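Local coordinates for packaging protein UL32 (Human herpesvirus 8 type M, PDB 6XF9) that forms a pentameric ring required for herpesviral packaging and probably directs new capsids to nuclear replication compartments, thereby controlling cleavage and packaging of viral genomic DNA, at residues W89-A94 / C301-P306; L297-L302 / A374-V379. One frame throughout, in Å; residues are numbered along the deposited sequence.

Contact 1: residues W89-A94 / C301-P306; sequences WTSTMA and CLAAHP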
ATOM      1  N   TRP D  89     -33.196 -23.643 -14.151  1.00 45.12           N
ATOM      2  CA  TRP D  89     -33.663 -24.053 -15.470  1.00 47.35           C
ATOM      3  C   TRP D  89     -35.187 -24.146 -15.503  1.00 47.32           C
ATOM      4  O   TRP D  89     -35.824 -23.541 -16.372  1.00 46.81           O
ATOM      5  CB  TRP D  89     -33.035 -25.394 -15.880  1.00 50.99           C
ATOM      6  CG  TRP D  89     -33.612 -25.886 -17.160  1.00 54.07           C
ATOM      7  CD1 TRP D  89     -33.247 -25.530 -18.414  1.00 55.29           C
ATOM      8  CD2 TRP D  89     -34.730 -26.772 -17.300  1.00 56.51           C
ATOM      9  NE1 TRP D  89     -34.048 -26.165 -19.338  1.00 58.82           N
ATOM     10  CE2 TRP D  89     -34.962 -26.939 -18.671  1.00 58.94           C
ATOM     11  CE3 TRP D  89     -35.540 -27.456 -16.395  1.00 56.55           C
ATOM     12  CZ2 TRP D  89     -35.974 -27.747 -19.154  1.00 60.21           C
ATOM     13  CZ3 TRP D  89     -36.543 -28.265 -16.881  1.00 58.01           C
ATOM     14  CH2 TRP D  89     -36.757 -28.395 -18.242  1.00 59.21           C
ATOM     15  N   THR D  90     -35.771 -24.813 -14.516  1.00 52.82           N
ATOM     16  CA  THR D  90     -37.210 -25.044 -14.512  1.00 52.78           C
ATOM     17  C   THR D  90     -38.013 -23.753 -14.547  1.00 49.82           C
ATOM     18  O   THR D  90     -39.037 -23.679 -15.226  1.00 49.90           O
ATOM     19  CB  THR D  90     -37.643 -25.865 -13.282  1.00 53.29           C
ATOM     20  OG1 THR D  90     -36.974 -27.132 -13.291  1.00 56.84           O
ATOM     21  CG2 THR D  90     -39.147 -26.091 -13.294  1.00 52.98           C
ATOM     22  N   SER D  91     -37.562 -22.739 -13.824  1.00 50.06           N
ATOM     23  CA  SER D  91     -38.287 -21.470 -13.821  1.00 47.55           C
ATOM     24  C   SER D  91     -38.190 -20.783 -15.170  1.00 47.52           C
ATOM     25  O   SER D  91     -39.115 -20.060 -15.555  1.00 46.81           O
ATOM     26  CB  SER D  91     -37.784 -20.536 -12.726  1.00 45.78           C
ATOM     27  OG  SER D  91     -37.719 -21.206 -11.477  1.00 46.41           O
ATOM     28  N   THR D  92     -37.083 -20.980 -15.900  1.00 47.95           N
ATOM     29  CA  THR D  92     -36.983 -20.423 -17.248  1.00 48.31           C
ATOM     30  C   THR D  92     -37.868 -21.180 -18.226  1.00 50.57           C
ATOM     31  O   THR D  92     -38.549 -20.567 -19.058  1.00 50.41           O
ATOM     32  CB  THR D  92     -35.531 -20.456 -17.709  1.00 49.35           C
ATOM     33  OG1 THR D  92     -34.740 -19.745 -16.755  1.00 47.21           O
ATOM     34  CG2 THR D  92     -35.368 -19.837 -19.105  1.00 50.20           C
ATOM     35  N   MET D  93     -37.884 -22.512 -18.119  1.00 54.18           N
ATOM     36  CA  MET D  93     -38.763 -23.347 -18.931  1.00 56.12           C
ATOM     37  C   MET D  93     -40.223 -22.953 -18.728  1.00 54.32           C
ATOM     38  O   MET D  93     -40.956 -22.734 -19.698  1.00 54.69           O
ATOM     39  CB  MET D  93     -38.533 -24.812 -18.555  1.00 58.76           C
ATOM     40  CG  MET D  93     -39.213 -25.879 -19.406  1.00 61.36           C
ATOM     41  SD  MET D  93     -38.807 -25.855 -21.173  1.00 63.85           S
ATOM     42  CE  MET D  93     -39.276 -27.532 -21.555  1.00 65.87           C
ATOM     43  N   ALA D  94     -40.658 -22.856 -17.461  1.00 52.82           N
ATOM     44  CA  ALA D  94     -42.040 -22.506 -17.136  1.00 51.24           C
ATOM     45  C   ALA D  94     -42.409 -21.121 -17.646  1.00 49.95           C
ATOM     46  O   ALA D  94     -43.518 -20.910 -18.147  1.00 50.05           O
ATOM     47  CB  ALA D  94     -42.266 -22.591 -15.634  1.00 49.96           C
ATOM     48  N   CYS D 301     -35.608 -28.525  -7.890  1.00 56.67           N
ATOM     49  CA  CYS D 301     -36.730 -29.036  -7.118  1.00 56.12           C
ATOM     50  C   CYS D 301     -37.509 -27.918  -6.461  1.00 54.69           C
ATOM     51  O   CYS D 301     -38.728 -28.023  -6.296  1.00 54.54           O
ATOM     52  CB  CYS D 301     -36.240 -30.021  -6.064  1.00 57.29           C
ATOM     53  SG  CYS D 301     -35.623 -31.524  -6.828  1.00 59.31           S
ATOM     54  N   LEU D 302     -36.821 -26.870  -6.011  1.00 51.21           N
ATOM     55  CA  LEU D 302     -37.524 -25.753  -5.393  1.00 49.75           C
ATOM     56  C   LEU D 302     -38.569 -25.173  -6.332  1.00 48.96           C
ATOM     57  O   LEU D 302     -39.648 -24.770  -5.891  1.00 48.54           O
ATOM     58  CB  LEU D 302     -36.539 -24.671  -4.955  1.00 48.97           C
ATOM     59  CG  LEU D 302     -35.637 -25.044  -3.774  1.00 49.66           C
ATOM     60  CD1 LEU D 302     -34.817 -23.847  -3.384  1.00 48.67           C
ATOM     61  CD2 LEU D 302     -36.450 -25.498  -2.580  1.00 50.22           C
ATOM     62  N   ALA D 303     -38.279 -25.133  -7.624  1.00 44.97           N
ATOM     63  CA  ALA D 303     -39.211 -24.582  -8.595  1.00 44.70           C
ATOM     64  C   ALA D 303     -40.071 -25.633  -9.283  1.00 45.64           C
ATOM     65  O   ALA D 303     -41.096 -25.285  -9.879  1.00 45.35           O
ATOM     66  CB  ALA D 303     -38.451 -23.813  -9.678  1.00 45.23           C
ATOM     67  N   ALA D 304     -39.693 -26.902  -9.208  1.00 40.88           N
ATOM     68  CA  ALA D 304     -40.334 -27.933  -9.999  1.00 41.59           C
ATOM     69  C   ALA D 304     -41.287 -28.806  -9.196  1.00 41.77           C
ATOM     70  O   ALA D 304     -42.067 -29.552  -9.800  1.00 42.24           O
ATOM     71  CB  ALA D 304     -39.266 -28.827 -10.636  1.00 42.96           C
ATOM     72  N   HIS D 305     -41.285 -28.703  -7.867  1.00 46.74           N
ATOM     73  CA  HIS D 305     -42.030 -29.643  -7.070  1.00 47.41           C
ATOM     74  C   HIS D 305     -42.623 -28.994  -5.831  1.00 47.12           C
ATOM     75  O   HIS D 305     -41.929 -28.241  -5.129  1.00 46.76           O
ATOM     76  CB  HIS D 305     -41.141 -30.805  -6.648  1.00 48.70           C
ATOM     77  CG  HIS D 305     -41.903 -31.982  -6.128  1.00 49.66           C
ATOM     78  ND1 HIS D 305     -42.604 -31.953  -4.940  1.00 49.78           N
ATOM     79  CD2 HIS D 305     -42.061 -33.229  -6.630  1.00 50.48           C
ATOM     80  CE1 HIS D 305     -43.163 -33.133  -4.735  1.00 50.65           C
ATOM     81  NE2 HIS D 305     -42.844 -33.926  -5.741  1.00 51.11           N
ATOM     82  N   PRO D 306     -43.875 -29.337  -5.497  1.00 54.47           N
ATOM     83  CA  PRO D 306     -44.613 -28.546  -4.495  1.00 54.03           C
ATOM     84  C   PRO D 306     -44.109 -28.680  -3.078  1.00 54.77           C
ATOM     85  O   PRO D 306     -44.396 -27.797  -2.267  1.00 54.50           O
ATOM     86  CB  PRO D 306     -46.049 -29.079  -4.613  1.00 54.46           C
ATOM     87  CG  PRO D 306     -46.129 -29.651  -6.004  1.00 54.44           C
ATOM     88  CD  PRO D 306     -44.768 -30.242  -6.247  1.00 54.90           C
TER

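Contact 2: residues L297-L302 / A374-V379; sequences LLCECL and ALNAKV. With ZN (zinc ion), chain P.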
ATOM      1  N   LEU D 297     -29.349 -29.466  -8.450  1.00 56.73           N
ATOM      2  CA  LEU D 297     -30.606 -30.177  -8.679  1.00 55.86           C
ATOM      3  C   LEU D 297     -31.652 -29.814  -7.650  1.00 54.06           C
ATOM      4  O   LEU D 297     -32.839 -29.779  -7.976  1.00 53.25           O
ATOM      5  CB  LEU D 297     -30.400 -31.684  -8.639  1.00 56.90           C
ATOM      6  CG  LEU D 297     -30.068 -32.338  -9.962  1.00 57.93           C
ATOM      7  CD1 LEU D 297     -29.595 -33.758  -9.679  1.00 58.78           C
ATOM      8  CD2 LEU D 297     -31.309 -32.333 -10.816  1.00 57.06           C
ATOM      9  N   LEU D 298     -31.234 -29.522  -6.415  1.00 43.91           N
ATOM     10  CA  LEU D 298     -32.187 -29.156  -5.382  1.00 42.33           C
ATOM     11  C   LEU D 298     -32.806 -27.792  -5.638  1.00 40.52           C
ATOM     12  O   LEU D 298     -33.906 -27.512  -5.148  1.00 39.52           O
ATOM     13  CB  LEU D 298     -31.516 -29.201  -4.011  1.00 42.89           C
ATOM     14  CG  LEU D 298     -30.804 -30.521  -3.719  1.00 44.89           C
ATOM     15  CD1 LEU D 298     -30.063 -30.468  -2.410  1.00 45.63           C
ATOM     16  CD2 LEU D 298     -31.842 -31.607  -3.671  1.00 45.30           C
ATOM     17  N   CYS D 299     -32.110 -26.906  -6.345  1.00 45.96           N
ATOM     18  CA  CYS D 299     -32.744 -25.655  -6.747  1.00 44.22           C
ATOM     19  C   CYS D 299     -33.777 -25.887  -7.836  1.00 44.54           C
ATOM     20  O   CYS D 299     -34.773 -25.161  -7.900  1.00 43.24           O
ATOM     21  CB  CYS D 299     -31.701 -24.638  -7.223  1.00 44.37           C
ATOM     22  SG  CYS D 299     -30.753 -23.817  -5.894  1.00 43.15           S
ATOM     23  N   GLU D 300     -33.540 -26.846  -8.735  1.00 55.26           N
ATOM     24  CA  GLU D 300     -34.586 -27.223  -9.679  1.00 55.30           C
ATOM     25  C   GLU D 300     -35.814 -27.701  -8.919  1.00 54.19           C
ATOM     26  O   GLU D 300     -36.937 -27.275  -9.204  1.00 53.49           O
ATOM     27  CB  GLU D 300     -34.084 -28.323 -10.618  1.00 57.21           C
ATOM     28  CG  GLU D 300     -32.788 -27.987 -11.333  1.00 59.07           C
ATOM     29  CD  GLU D 300     -32.869 -26.738 -12.167  1.00 59.30           C
ATOM     30  OE1 GLU D 300     -33.921 -26.523 -12.780  1.00 58.66           O
ATOM     31  OE2 GLU D 300     -31.895 -25.946 -12.178  1.00 60.25           O
ATOM     32  N   CYS D 301     -35.608 -28.525  -7.890  1.00 56.67           N
ATOM     33  CA  CYS D 301     -36.730 -29.036  -7.118  1.00 56.12           C
ATOM     34  C   CYS D 301     -37.509 -27.918  -6.461  1.00 54.69           C
ATOM     35  O   CYS D 301     -38.728 -28.023  -6.296  1.00 54.54           O
ATOM     36  CB  CYS D 301     -36.240 -30.021  -6.064  1.00 57.29           C
ATOM     37  SG  CYS D 301     -35.623 -31.524  -6.828  1.00 59.31           S
ATOM     38  N   LEU D 302     -36.821 -26.870  -6.011  1.00 51.21           N
ATOM     39  CA  LEU D 302     -37.524 -25.753  -5.393  1.00 49.75           C
ATOM     40  C   LEU D 302     -38.569 -25.173  -6.332  1.00 48.96           C
ATOM     41  O   LEU D 302     -39.648 -24.770  -5.891  1.00 48.54           O
ATOM     42  CB  LEU D 302     -36.539 -24.671  -4.955  1.00 48.97           C
ATOM     43  CG  LEU D 302     -35.637 -25.044  -3.774  1.00 49.66           C
ATOM     44  CD1 LEU D 302     -34.817 -23.847  -3.384  1.00 48.67           C
ATOM     45  CD2 LEU D 302     -36.450 -25.498  -2.580  1.00 50.22           C
ATOM     46  N   ALA D 374     -29.026 -20.187  -1.404  1.00 44.26           N
ATOM     47  CA  ALA D 374     -29.654 -19.515  -0.266  1.00 43.42           C
ATOM     48  C   ALA D 374     -30.662 -18.466  -0.719  1.00 42.22           C
ATOM     49  O   ALA D 374     -31.710 -18.287  -0.087  1.00 42.33           O
ATOM     50  CB  ALA D 374     -28.578 -18.878   0.612  1.00 43.35           C
ATOM     51  N   LEU D 375     -30.321 -17.695  -1.751  1.00 47.43           N
ATOM     52  CA  LEU D 375     -31.251 -16.700  -2.272  1.00 46.43           C
ATOM     53  C   LEU D 375     -32.497 -17.389  -2.810  1.00 46.88           C
ATOM     54  O   LEU D 375     -33.628 -17.008  -2.482  1.00 46.70           O
ATOM     55  CB  LEU D 375     -30.556 -15.891  -3.362  1.00 46.12           C
ATOM     56  CG  LEU D 375     -31.228 -14.643  -3.909  1.00 45.74           C
ATOM     57  CD1 LEU D 375     -31.277 -13.602  -2.837  1.00 45.16           C
ATOM     58  CD2 LEU D 375     -30.449 -14.116  -5.092  1.00 46.28           C
ATOM     59  N   ASN D 376     -32.296 -18.474  -3.569  1.00 41.55           N
ATOM     60  CA  ASN D 376     -33.389 -19.240  -4.165  1.00 41.89           C
ATOM     61  C   ASN D 376     -34.336 -19.796  -3.105  1.00 42.07           C
ATOM     62  O   ASN D 376     -35.556 -19.740  -3.270  1.00 41.95           O
ATOM     63  CB  ASN D 376     -32.808 -20.373  -4.996  1.00 43.27           C
ATOM     64  CG  ASN D 376     -32.421 -19.942  -6.363  1.00 43.83           C
ATOM     65  OD1 ASN D 376     -32.760 -18.848  -6.801  1.00 43.23           O
ATOM     66  ND2 ASN D 376     -31.724 -20.811  -7.075  1.00 45.64           N
ATOM     67  N   ALA D 377     -33.804 -20.350  -2.015  1.00 40.73           N
ATOM     68  CA  ALA D 377     -34.689 -20.798  -0.944  1.00 41.41           C
ATOM     69  C   ALA D 377     -35.449 -19.636  -0.303  1.00 40.79           C
ATOM     70  O   ALA D 377     -36.579 -19.828   0.163  1.00 41.56           O
ATOM     71  CB  ALA D 377     -33.901 -21.565   0.114  1.00 42.94           C
ATOM     72  N   LYS D 378     -34.855 -18.431  -0.245  1.00 42.83           N
ATOM     73  CA  LYS D 378     -35.521 -17.315   0.429  1.00 42.27           C
ATOM     74  C   LYS D 378     -36.614 -16.693  -0.413  1.00 41.35           C
ATOM     75  O   LYS D 378     -37.568 -16.149   0.134  1.00 41.56           O
ATOM     76  CB  LYS D 378     -34.525 -16.212   0.803  1.00 41.70           C
ATOM     77  CG  LYS D 378     -33.648 -16.478   2.011  1.00 42.78           C
ATOM     78  CD  LYS D 378     -34.536 -16.478   3.240  1.00 44.19           C
ATOM     79  CE  LYS D 378     -33.753 -16.358   4.531  1.00 45.72           C
ATOM     80  NZ  LYS D 378     -34.674 -16.257   5.726  1.00 47.50           N
ATOM     81  N   VAL D 379     -36.505 -16.781  -1.727  1.00 41.72           N
ATOM     82  CA  VAL D 379     -37.413 -16.082  -2.625  1.00 41.08           C
ATOM     83  C   VAL D 379     -38.656 -16.905  -2.951  1.00 41.60           C
ATOM     84  O   VAL D 379     -39.721 -16.335  -3.202  1.00 41.43           O
ATOM     85  CB  VAL D 379     -36.626 -15.721  -3.900  1.00 41.01           C
ATOM     86  CG1 VAL D 379     -37.511 -15.107  -4.927  1.00 41.15           C
ATOM     87  CG2 VAL D 379     -35.473 -14.776  -3.576  1.00 40.48           C
TER
HETATM   88 ZN    ZN P 502     -29.191 -25.184  -4.845  1.00 47.64          ZN

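Contact 1: residues W89-A94 / C301-P306
T90 and S91 meet A303 and A304 through small groups. The A304 CB methyl faces both branches of the T90 fork, lying 3.8 Å from T90 CG2 and 3.9 Å from T90 OG1. That fork is set by chi1 of -60°, which puts CG2 anti to the backbone N and OG1 beside that nitrogen, anti to the carbonyl carbon. T90 CG2 also lies 4.0 Å from A303 O, and T90 CB is 4.2 Å from A303 CB. One residue further on, S91 OG comes 3.3 Å from A303 CB, a touch of oxygen on methyl. This is packing between the first turn of helix 89-106 and the last turn of helix 297-304, two helices far apart in the sequence of this mainly helical, zinc-binding chain. With only short side chains in between, the backbones come close: the CA atoms of T90 and A304 are 6.2 Å apart. S91 OG is hydrogen-bonded to P86 O, which ties the first turn of helix 89-106 to the loop that leads into it. Helix 297-304 is finishing here, and the chain departs from it at H305; the bond from H305 N to C301 O is already weak. Around this helix end, A303 O accepts a hydrogen bond from W5 NE1, A304 pairs through its backbone with L224, and H305 NE2 is held by D348.

Contact 2: residues L297-L302 / A374-V379
The third zinc site of the chain, built from three cysteines and a histidine with a CxxC pair, joins these two nearly parallel helices, whose segment axes run 13° apart and approach to 10.2 Å. C299 supplies one ligand, with SG 2.3 Å from the zinc ion; C296, H366 and C373 complete the site. C299 belongs to the first turn of helix 297-304, and its chi1 of -77° sets SG beside its own backbone N and anti to the carbonyl carbon, from where it meets both the zinc and N376 ND2. N376 lies one turn along helix 371-379 from the ligand C373. The asparagine acts as a second-shell residue: ND2 donates to C299 SG over 3.4 Å, almost straight at 175°, with the sulfur in the amide plane. The N-H would be expected to draw off some of the charge on a thiolate. The amide's rotation is fixed from its other end as well, because OD1 accepts a hydrogen bond from H87 N. One turn beyond C299, L302 CD1 lies against the backbone where N376 joins A377, 3.9 Å from A377 N. The same methyl, L302 CD1, is 4.3 Å from A377 CB.

In the fold
Both contacts use helix 297-304, and their centres are about 9 Å apart. Their segments overlap at C301 and L302; contact 2 uses L302, while contact 1 uses the next residues, A303 and A304. Contact 2 includes the zinc ligand C299, whereas in contact 1 the A303 side chain is about 11 Å from the metal. E300, next to C299, links them directly: its OE1 is 3.1 Å from T90 N and its OE2 3.3 Å from W89 N, probable hydrogen bonds that join its carboxylate to the start of helix 89-106. The loop ahead of that helix serves both contacts too, since P86 touches A303 and N376. No other subunit touches these segments.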